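Local atomic coordinates of uncharacterized protein (Bacteroides ovatus, PDB entry 4IPB), a protein that is of unknown function but belongs to the putative beta-lactamase-inhibitor-like, PepSY-like family of bacterial proteins. Residues 52-62 with 83-92; 93-101 with 111-119. One frame throughout, in Å; residues are numbered along the deposited sequence.

How the contacts relate
Along the chain the two contacts come in series: contact 1 is complete before contact 2 begins. Strand 52-58 runs out through the turn at 59-62, and the chain passes through helix 67-75 before it returns antiparallel as strand 82-90, so contact 1 closes a loop that holds this helix. Residues 91-96 then lead into strand 97-104, which pairs with strand 107-115 across a hairpin in contact 2. The two contacts share a border, since strands 82-90 and 97-104 are neighbours in one antiparallel sheet: T87 N lies 2.8 Å from V99 O, and M88 packs on I98. Together they join four consecutive strands of the eight-stranded sheet.

Contact 1. Residues 52-62 with 83-92; sequences WVMTLTDLVSL and VDNVTMVEFP. With GOL (glycerol), chain D.
The carbonyl oxygen V86 O takes two backbone donors from the turn after strand 52-58: L59 N at 2.7 Å, tilted from the carbonyl plane, and V60 N at 3.2 Å, in that plane on a lone pair. Toward the other end the pairing is regular, with reciprocal backbone bonds between T57 and M88 and between T55 and E90. These two strands are central neighbours in the antiparallel sheet of this PepSY-like fold, and the bulge at V53 and M54 opposite W45 interrupts the pairing with strand 40-46. W52 has CG anti to its own N (chi1 173°), which lays the indole against P92: P92 CD sits over one face, 3.9 Å from the centroid of the six-membered ring of W52. On the opposite face lies C3 of a glycerol (probably from the crystallisation liquor) whose O3 is 2.6 Å from T55 OG1 and whose O2 donates to E90 OE1. T55 OG1 also accepts from W52 NE1 at 2.8 Å. Across the sheet, L56 CD2 lies alongside V89 CG2 at 3.8 Å, and F139 of helix 136-139 touches both side chains. SE of selenomethionine M54 stands obliquely beside the F91 ring, a Met-aromatic contact, 5.2 Å from its centroid.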
loop_
_atom_site.group_PDB
_atom_site.type_symbol
_atom_site.label_atom_id
_atom_site.label_comp_id
_atom_site.label_asym_id
_atom_site.label_seq_id
_atom_site.Cartn_x
_atom_site.Cartn_y
_atom_site.Cartn_z
ATOM N N TRP A 52 -1.873 -6.350 14.279
ATOM C CA TRP A 52 -1.721 -5.556 13.080
ATOM C C TRP A 52 -0.292 -5.695 12.535
ATOM O O TRP A 52 0.680 -5.581 13.280
ATOM C CB TRP A 52 -1.963 -4.097 13.423
ATOM C CG TRP A 52 -1.683 -3.138 12.306
ATOM C CD1 TRP A 52 -2.287 -3.109 11.099
ATOM C CD2 TRP A 52 -0.709 -2.100 12.318
ATOM N NE1 TRP A 52 -1.724 -2.128 10.340
ATOM C CE2 TRP A 52 -0.753 -1.487 11.053
ATOM C CE3 TRP A 52 0.233 -1.647 13.258
ATOM C CZ2 TRP A 52 0.048 -0.428 10.717
ATOM C CZ3 TRP A 52 1.012 -0.597 12.905
ATOM C CH2 TRP A 52 0.899 0.011 11.662
ATOM N N VAL A 53 -0.203 -5.988 11.246
ATOM C CA VAL A 53 1.075 -6.117 10.534
ATOM C C VAL A 53 1.411 -5.049 9.506
ATOM O O VAL A 53 2.594 -4.815 9.269
ATOM C CB VAL A 53 1.301 -7.516 10.015
ATOM C CG1 VAL A 53 1.351 -8.484 11.208
ATOM C CG2 VAL A 53 0.337 -7.911 8.949
HETATM N N MSE A 54 0.406 -4.473 8.871
HETATM C CA MSE A 54 0.637 -3.344 7.890
HETATM C C MSE A 54 -0.661 -2.717 7.473
HETATM O O MSE A 54 -1.715 -3.394 7.392
HETATM C CB MSE A 54 1.501 -3.738 6.685
HETATM C CG MSE A 54 0.898 -4.778 5.825
HETATM SE SE MSE A 54 2.066 -5.139 4.252
HETATM C CE MSE A 54 0.905 -6.281 3.346
ATOM N N THR A 55 -0.570 -1.432 7.080
ATOM C CA THR A 55 -1.660 -0.766 6.470
ATOM C C THR A 55 -1.160 -0.113 5.189
ATOM O O THR A 55 -0.114 0.555 5.191
ATOM C CB THR A 55 -2.187 0.327 7.411
ATOM O OG1 THR A 55 -2.796 -0.289 8.554
ATOM C CG2 THR A 55 -3.221 1.203 6.700
ATOM N N LEU A 56 -1.942 -0.279 4.146
ATOM C CA LEU A 56 -1.677 0.327 2.842
ATOM C C LEU A 56 -2.802 1.289 2.517
ATOM O O LEU A 56 -4.000 0.904 2.490
ATOM C CB LEU A 56 -1.520 -0.709 1.770
ATOM C CG LEU A 56 -0.350 -1.638 1.958
ATOM C CD1 LEU A 56 -0.662 -2.851 2.809
ATOM C CD2 LEU A 56 0.200 -2.096 0.628
ATOM N N THR A 57 -2.449 2.562 2.278
ATOM C CA THR A 57 -3.426 3.586 1.997
ATOM C C THR A 57 -3.199 4.098 0.570
ATOM O O THR A 57 -2.085 4.458 0.207
ATOM C CB THR A 57 -3.315 4.796 2.937
ATOM O OG1 THR A 57 -3.443 4.366 4.319
ATOM C CG2 THR A 57 -4.380 5.834 2.673
ATOM N N ASP A 58 -4.262 4.097 -0.218
ATOM C CA ASP A 58 -4.175 4.538 -1.591
ATOM C C ASP A 58 -4.294 6.056 -1.655
ATOM O O ASP A 58 -5.397 6.611 -1.528
ATOM C CB ASP A 58 -5.347 3.961 -2.381
ATOM C CG ASP A 58 -5.347 2.417 -2.436
ATOM O OD1 ASP A 58 -4.298 1.796 -2.305
ATOM O OD2 ASP A 58 -6.434 1.834 -2.659
ATOM N N LEU A 59 -3.167 6.702 -1.878
ATOM C CA LEU A 59 -3.087 8.154 -1.977
ATOM C C LEU A 59 -3.365 8.685 -3.384
ATOM O O LEU A 59 -3.677 9.853 -3.522
ATOM C CB LEU A 59 -1.710 8.623 -1.515
ATOM C CG LEU A 59 -1.277 8.304 -0.077
ATOM C CD1 LEU A 59 0.114 8.838 0.224
ATOM C CD2 LEU A 59 -2.264 8.866 0.903
ATOM N N VAL A 60 -3.296 7.799 -4.388
ATOM C CA VAL A 60 -3.760 8.041 -5.780
ATOM C C VAL A 60 -2.772 8.907 -6.580
ATOM O O VAL A 60 -2.354 8.517 -7.671
ATOM C CB VAL A 60 -5.169 8.652 -5.857
ATOM C CG1 VAL A 60 -5.621 8.791 -7.313
ATOM C CG2 VAL A 60 -6.179 7.825 -5.057
ATOM N N SER A 61 -2.426 10.063 -6.041
ATOM C CA SER A 61 -1.711 11.078 -6.830
ATOM C C SER A 61 -0.572 11.786 -6.113
ATOM O O SER A 61 -0.481 11.766 -4.895
ATOM C CB SER A 61 -2.698 12.089 -7.352
ATOM O OG SER A 61 -3.514 12.604 -6.320
ATOM N N LEU A 62 0.287 12.449 -6.895
ATOM C CA LEU A 62 1.530 13.047 -6.383
ATOM C C LEU A 62 1.308 14.214 -5.452
ATOM O O LEU A 62 2.172 14.489 -4.619
ATOM C CB LEU A 62 2.396 13.536 -7.540
ATOM C CG LEU A 62 2.992 12.490 -8.487
ATOM C CD1 LEU A 62 3.772 13.256 -9.540
ATOM C CD2 LEU A 62 3.849 11.441 -7.777
ATOM N N VAL A 83 1.659 8.690 -13.546
ATOM C CA VAL A 83 1.574 8.089 -12.238
ATOM C C VAL A 83 0.216 7.403 -12.139
ATOM O O VAL A 83 -0.826 8.072 -12.193
ATOM C CB VAL A 83 1.752 9.139 -11.149
ATOM C CG1 VAL A 83 1.446 8.528 -9.811
ATOM C CG2 VAL A 83 3.180 9.645 -11.166
ATOM N N ASP A 84 0.213 6.083 -12.058
ATOM C CA ASP A 84 -1.030 5.314 -11.977
ATOM C C ASP A 84 -1.594 5.213 -10.571
ATOM O O ASP A 84 -2.825 5.204 -10.397
ATOM C CB ASP A 84 -0.839 3.888 -12.477
ATOM C CG ASP A 84 -0.595 3.819 -13.983
ATOM O OD1 ASP A 84 -0.729 4.840 -14.714
ATOM O OD2 ASP A 84 -0.266 2.701 -14.435
ATOM N N ASN A 85 -0.703 5.112 -9.596
ATOM C CA ASN A 85 -1.123 5.010 -8.214
ATOM C C ASN A 85 0.016 5.391 -7.277
ATOM O O ASN A 85 1.191 5.415 -7.650
ATOM C CB ASN A 85 -1.636 3.589 -7.976
ATOM C CG ASN A 85 -2.393 3.433 -6.662
ATOM O OD1 ASN A 85 -2.934 4.402 -6.085
ATOM N ND2 ASN A 85 -2.478 2.189 -6.194
ATOM N N VAL A 86 -0.373 5.758 -6.062
ATOM C CA VAL A 86 0.552 6.123 -5.005
ATOM C C VAL A 86 0.006 5.445 -3.755
ATOM O O VAL A 86 -1.149 5.688 -3.417
ATOM C CB VAL A 86 0.625 7.656 -4.824
ATOM C CG1 VAL A 86 1.595 8.041 -3.701
ATOM C CG2 VAL A 86 0.984 8.357 -6.140
ATOM N N THR A 87 0.837 4.626 -3.100
ATOM C CA THR A 87 0.411 3.877 -1.931
ATOM C C THR A 87 1.334 4.179 -0.758
ATOM O O THR A 87 2.595 4.055 -0.875
ATOM C CB THR A 87 0.393 2.372 -2.197
ATOM O OG1 THR A 87 -0.349 2.126 -3.376
ATOM C CG2 THR A 87 -0.194 1.603 -1.031
HETATM N N MSE A 88 0.781 4.518 0.392
HETATM C CA MSE A 88 1.577 4.657 1.605
HETATM C C MSE A 88 1.483 3.350 2.384
HETATM O O MSE A 88 0.361 2.846 2.561
HETATM C CB MSE A 88 1.047 5.815 2.435
HETATM C CG MSE A 88 1.690 5.954 3.819
HETATM SE SE MSE A 88 3.596 6.382 3.740
HETATM C CE MSE A 88 3.384 8.278 3.276
ATOM N N VAL A 89 2.593 2.791 2.770
ATOM C CA VAL A 89 2.670 1.467 3.437
ATOM C C VAL A 89 3.269 1.695 4.796
ATOM O O VAL A 89 4.372 2.225 4.912
ATOM C CB VAL A 89 3.469 0.415 2.641
ATOM C CG1 VAL A 89 3.304 -0.954 3.284
ATOM C CG2 VAL A 89 3.041 0.364 1.206
ATOM N N GLU A 90 2.527 1.367 5.842
ATOM C CA GLU A 90 2.947 1.581 7.207
ATOM C C GLU A 90 2.986 0.289 7.963
ATOM O O GLU A 90 2.186 -0.626 7.694
ATOM C CB GLU A 90 2.035 2.534 7.930
ATOM C CG GLU A 90 1.994 3.921 7.307
ATOM C CD GLU A 90 0.912 4.806 7.915
ATOM O OE1 GLU A 90 -0.279 4.627 7.524
ATOM O OE2 GLU A 90 1.287 5.652 8.768
ATOM N N PHE A 91 3.910 0.210 8.926
ATOM C CA PHE A 91 4.151 -1.034 9.683
ATOM C C PHE A 91 4.319 -0.752 11.173
ATOM O O PHE A 91 4.719 0.367 11.562
ATOM C CB PHE A 91 5.468 -1.685 9.226
ATOM C CG PHE A 91 5.586 -1.911 7.756
ATOM C CD1 PHE A 91 5.180 -3.084 7.223
ATOM C CD2 PHE A 91 6.300 -1.029 6.948
ATOM C CE1 PHE A 91 5.284 -3.333 5.861
ATOM C CE2 PHE A 91 6.481 -1.294 5.595
ATOM C CZ PHE A 91 5.975 -2.434 5.051
ATOM N N PRO A 92 4.171 -1.772 12.035
ATOM C CA PRO A 92 4.356 -1.530 13.469
ATOM C C PRO A 92 5.805 -1.250 13.807
ATOM O O PRO A 92 6.059 -0.496 14.714
ATOM C CB PRO A 92 3.824 -2.839 14.133
ATOM C CG PRO A 92 3.720 -3.850 13.010
ATOM C CD PRO A 92 3.444 -3.035 11.780
HETATM C C1 GOL D . -0.534 3.523 11.256
HETATM O O1 GOL D . -1.026 4.650 12.004
HETATM C C2 GOL D . -1.577 2.976 10.278
HETATM O O2 GOL D . -2.112 4.000 9.436
HETATM C C3 GOL D . -2.686 2.299 11.071
HETATM O O3 GOL D . -3.527 1.609 10.154
HETATM O O HOH W 1 -0.948 3.663 5.205
HETATM O O HOH W 2 -1.997 9.587 -10.112
#

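Contact 2. Residues 93-101 with 111-119; sequences KWQAIIVIK and YQLFYTPQG
The ring of F114 receives I97 CG2 at its edge, near the ring plane, with I97 CG2 4.0 Å from F114 CD2, while V99 CG2 meets it obliquely. V99 and F114, a non-hydrogen-bonded pair, run alongside each other, with V99 CG2 3.8 Å from F114 CD2. The Y115 ring has I98 O near its plane at one edge and G119 C in plane at the edge as well; I100 CD1 approaches obliquely, 3.8 Å from Y115 CD2. With I100 CG1 placed beside its backbone N and the chain then extended (chi2 177°), CD1 comes up beside this ring. Between the strands, I98 and Y115 exchange two nearly straight backbone bonds, I98 N to Y115 O and Y115 N to I98 O, both 2.8 Å; I100 and L113 form a second hydrogen-bonded pair, its bonds more bent. This is an antiparallel beta hairpin, followed by a type I turn from T116 to G119, closed by G119 N to T116 O at 2.9 Å. At the open end of the hairpin, P117, after strand 107-115, sets CD 3.2 Å from O of A96, which precedes strand 97-104, and Q95 lays its extended chain across P117. I98, I100, L113 and Y115 face helix 67-75, where F73 touches the last three, whereas I97, V99 and F114 meet F139 of helix 136-139. Strands 82-90 and 121-126 flank the hairpin.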
loop_
_atom_site.group_PDB
_atom_site.type_symbol
_atom_site.label_atom_id
_atom_site.label_comp_id
_atom_site.label_asym_id
_atom_site.label_seq_id
_atom_site.Cartn_x
_atom_site.Cartn_y
_atom_site.Cartn_z
ATOM N N LYS A 93 6.738 -1.885 13.104
ATOM C CA LYS A 93 8.136 -1.749 13.417
ATOM C C LYS A 93 8.970 -1.186 12.257
ATOM O O LYS A 93 9.902 -0.486 12.530
ATOM C CB LYS A 93 8.713 -3.107 13.839
ATOM C CG LYS A 93 10.152 -3.088 14.362
ATOM C CD LYS A 93 10.749 -4.516 14.434
ATOM C CE LYS A 93 11.019 -4.924 15.855
ATOM N NZ LYS A 93 11.694 -6.256 15.901
ATOM N N TRP A 94 8.745 -1.636 11.044
ATOM C CA TRP A 94 9.597 -1.269 9.896
ATOM C C TRP A 94 9.217 0.178 9.499
ATOM O O TRP A 94 8.092 0.658 9.767
ATOM C CB TRP A 94 9.410 -2.215 8.686
ATOM C CG TRP A 94 9.446 -3.733 8.990
ATOM C CD1 TRP A 94 8.494 -4.645 8.633
ATOM C CD2 TRP A 94 10.441 -4.458 9.710
ATOM N NE1 TRP A 94 8.822 -5.898 9.130
ATOM C CE2 TRP A 94 10.039 -5.812 9.749
ATOM C CE3 TRP A 94 11.636 -4.109 10.287
ATOM C CZ2 TRP A 94 10.781 -6.817 10.390
ATOM C CZ3 TRP A 94 12.411 -5.105 10.923
ATOM C CH2 TRP A 94 11.965 -6.446 10.991
ATOM N N GLN A 95 10.168 0.851 8.852
ATOM C CA GLN A 95 9.955 2.191 8.308
ATOM C C GLN A 95 8.894 2.158 7.171
ATOM O O GLN A 95 8.794 1.205 6.381
ATOM C CB GLN A 95 11.283 2.740 7.763
ATOM C CG GLN A 95 11.214 4.075 7.071
ATOM C CD GLN A 95 12.576 4.558 6.625
ATOM O OE1 GLN A 95 13.118 4.117 5.624
ATOM N NE2 GLN A 95 13.116 5.490 7.370
ATOM N N ALA A 96 8.086 3.212 7.128
ATOM C CA ALA A 96 7.119 3.349 6.055
ATOM C C ALA A 96 7.786 3.393 4.687
ATOM O O ALA A 96 8.914 3.811 4.517
ATOM C CB ALA A 96 6.258 4.589 6.233
ATOM N N ILE A 97 7.035 2.965 3.691
ATOM C CA ILE A 97 7.451 2.928 2.296
ATOM C C ILE A 97 6.345 3.568 1.446
ATOM O O ILE A 97 5.181 3.313 1.656
ATOM C CB ILE A 97 7.615 1.497 1.773
ATOM C CG1 ILE A 97 8.657 0.765 2.571
ATOM C CG2 ILE A 97 8.046 1.529 0.302
ATOM C CD1 ILE A 97 8.698 -0.751 2.351
ATOM N N ILE A 98 6.752 4.418 0.517
ATOM C CA ILE A 98 5.861 4.992 -0.449
ATOM C C ILE A 98 6.071 4.270 -1.781
ATOM O O ILE A 98 7.176 4.207 -2.295
ATOM C CB ILE A 98 6.122 6.494 -0.647
ATOM C CG1 ILE A 98 5.827 7.307 0.611
ATOM C CG2 ILE A 98 5.210 7.013 -1.770
ATOM C CD1 ILE A 98 6.962 7.367 1.596
ATOM N N VAL A 99 5.010 3.692 -2.319
ATOM C CA VAL A 99 5.100 2.922 -3.557
ATOM C C VAL A 99 4.387 3.739 -4.600
ATOM O O VAL A 99 3.181 4.010 -4.494
ATOM C CB VAL A 99 4.504 1.509 -3.451
ATOM C CG1 VAL A 99 4.703 0.801 -4.756
ATOM C CG2 VAL A 99 5.179 0.728 -2.333
ATOM N N ILE A 100 5.137 4.137 -5.624
ATOM C CA ILE A 100 4.552 4.875 -6.751
ATOM C C ILE A 100 4.561 3.958 -7.947
ATOM O O ILE A 100 5.619 3.471 -8.335
ATOM C CB ILE A 100 5.319 6.165 -7.065
ATOM C CG1 ILE A 100 5.488 6.997 -5.782
ATOM C CG2 ILE A 100 4.616 6.924 -8.185
ATOM C CD1 ILE A 100 6.302 8.270 -5.974
ATOM N N LYS A 101 3.369 3.702 -8.520
ATOM C CA LYS A 101 3.259 2.896 -9.718
ATOM C C LYS A 101 3.211 3.815 -10.922
ATOM O O LYS A 101 2.356 4.707 -11.013
ATOM C CB LYS A 101 2.021 2.008 -9.689
ATOM C CG LYS A 101 1.977 1.013 -10.820
ATOM C CD LYS A 101 0.742 0.165 -10.728
ATOM C CE LYS A 101 0.694 -0.821 -11.866
ATOM N NZ LYS A 101 -0.655 -1.416 -12.023
ATOM N N TYR A 111 6.146 0.097 -13.720
ATOM C CA TYR A 111 7.064 -0.160 -12.623
ATOM C C TYR A 111 6.490 0.319 -11.296
ATOM O O TYR A 111 5.773 1.312 -11.277
ATOM C CB TYR A 111 8.399 0.573 -12.801
ATOM C CG TYR A 111 9.162 0.168 -14.032
ATOM C CD1 TYR A 111 9.771 -1.092 -14.098
ATOM C CD2 TYR A 111 9.378 1.058 -15.058
ATOM C CE1 TYR A 111 10.455 -1.479 -15.241
ATOM C CE2 TYR A 111 10.096 0.687 -16.184
ATOM C CZ TYR A 111 10.604 -0.580 -16.266
ATOM O OH TYR A 111 11.297 -0.867 -17.422
ATOM N N GLN A 112 6.773 -0.422 -10.240
ATOM C CA GLN A 112 6.611 0.076 -8.873
ATOM C C GLN A 112 7.929 0.650 -8.399
ATOM O O GLN A 112 8.975 -0.008 -8.534
ATOM C CB GLN A 112 6.231 -1.007 -7.864
ATOM C CG GLN A 112 4.797 -1.456 -7.957
ATOM C CD GLN A 112 4.532 -2.594 -6.997
ATOM O OE1 GLN A 112 5.302 -3.527 -6.932
ATOM N NE2 GLN A 112 3.435 -2.515 -6.229
ATOM N N LEU A 113 7.844 1.858 -7.855
ATOM C CA LEU A 113 8.982 2.587 -7.319
ATOM C C LEU A 113 8.790 2.613 -5.824
ATOM O O LEU A 113 7.756 3.026 -5.362
ATOM C CB LEU A 113 9.004 4.026 -7.876
ATOM C CG LEU A 113 8.793 4.249 -9.350
ATOM C CD1 LEU A 113 8.820 5.731 -9.684
ATOM C CD2 LEU A 113 9.782 3.438 -10.121
ATOM N N PHE A 114 9.773 2.135 -5.057
ATOM C CA PHE A 114 9.734 2.062 -3.576
ATOM C C PHE A 114 10.629 3.141 -2.966
ATOM O O PHE A 114 11.891 3.036 -3.033
ATOM C CB PHE A 114 10.208 0.691 -3.135
ATOM C CG PHE A 114 9.302 -0.454 -3.604
ATOM C CD1 PHE A 114 9.381 -0.919 -4.886
ATOM C CD2 PHE A 114 8.487 -1.119 -2.694
ATOM C CE1 PHE A 114 8.580 -1.983 -5.310
ATOM C CE2 PHE A 114 7.714 -2.185 -3.093
ATOM C CZ PHE A 114 7.735 -2.606 -4.430
ATOM N N TYR A 115 9.986 4.166 -2.406
ATOM C CA TYR A 115 10.656 5.294 -1.819
ATOM C C TYR A 115 10.580 5.254 -0.284
ATOM O O TYR A 115 9.540 4.914 0.283
ATOM C CB TYR A 115 10.011 6.641 -2.258
ATOM C CG TYR A 115 10.385 7.066 -3.649
ATOM C CD1 TYR A 115 11.506 7.818 -3.852
ATOM C CD2 TYR A 115 9.582 6.741 -4.752
ATOM C CE1 TYR A 115 11.881 8.224 -5.127
ATOM C CE2 TYR A 115 9.952 7.134 -6.041
ATOM C CZ TYR A 115 11.082 7.877 -6.206
ATOM O OH TYR A 115 11.492 8.283 -7.459
ATOM N N THR A 116 11.638 5.727 0.332
ATOM C CA THR A 116 11.616 5.971 1.765
ATOM C C THR A 116 10.978 7.329 1.994
ATOM O O THR A 116 10.936 8.206 1.090
ATOM C CB THR A 116 13.030 5.967 2.408
ATOM O OG1 THR A 116 13.737 7.153 2.048
ATOM C CG2 THR A 116 13.856 4.722 2.005
ATOM N N PRO A 117 10.539 7.586 3.224
ATOM C CA PRO A 117 10.056 8.942 3.579
ATOM C C PRO A 117 11.059 10.058 3.432
ATOM O O PRO A 117 10.646 11.220 3.358
ATOM C CB PRO A 117 9.646 8.792 5.045
ATOM C CG PRO A 117 9.313 7.294 5.150
ATOM C CD PRO A 117 10.394 6.658 4.344
ATOM N N GLN A 118 12.357 9.735 3.413
ATOM C CA GLN A 118 13.407 10.717 3.164
ATOM C C GLN A 118 13.701 10.905 1.670
ATOM O O GLN A 118 14.644 11.598 1.287
ATOM C CB GLN A 118 14.680 10.304 3.891
ATOM C CG GLN A 118 14.561 10.222 5.410
ATOM C CD GLN A 118 13.672 9.091 5.930
ATOM O OE1 GLN A 118 13.697 7.959 5.419
ATOM N NE2 GLN A 118 12.844 9.404 6.928
ATOM N N GLY A 119 12.937 10.258 0.819
ATOM C CA GLY A 119 13.019 10.435 -0.625
ATOM C C GLY A 119 14.045 9.554 -1.323
ATOM O O GLY A 119 14.358 9.797 -2.495
#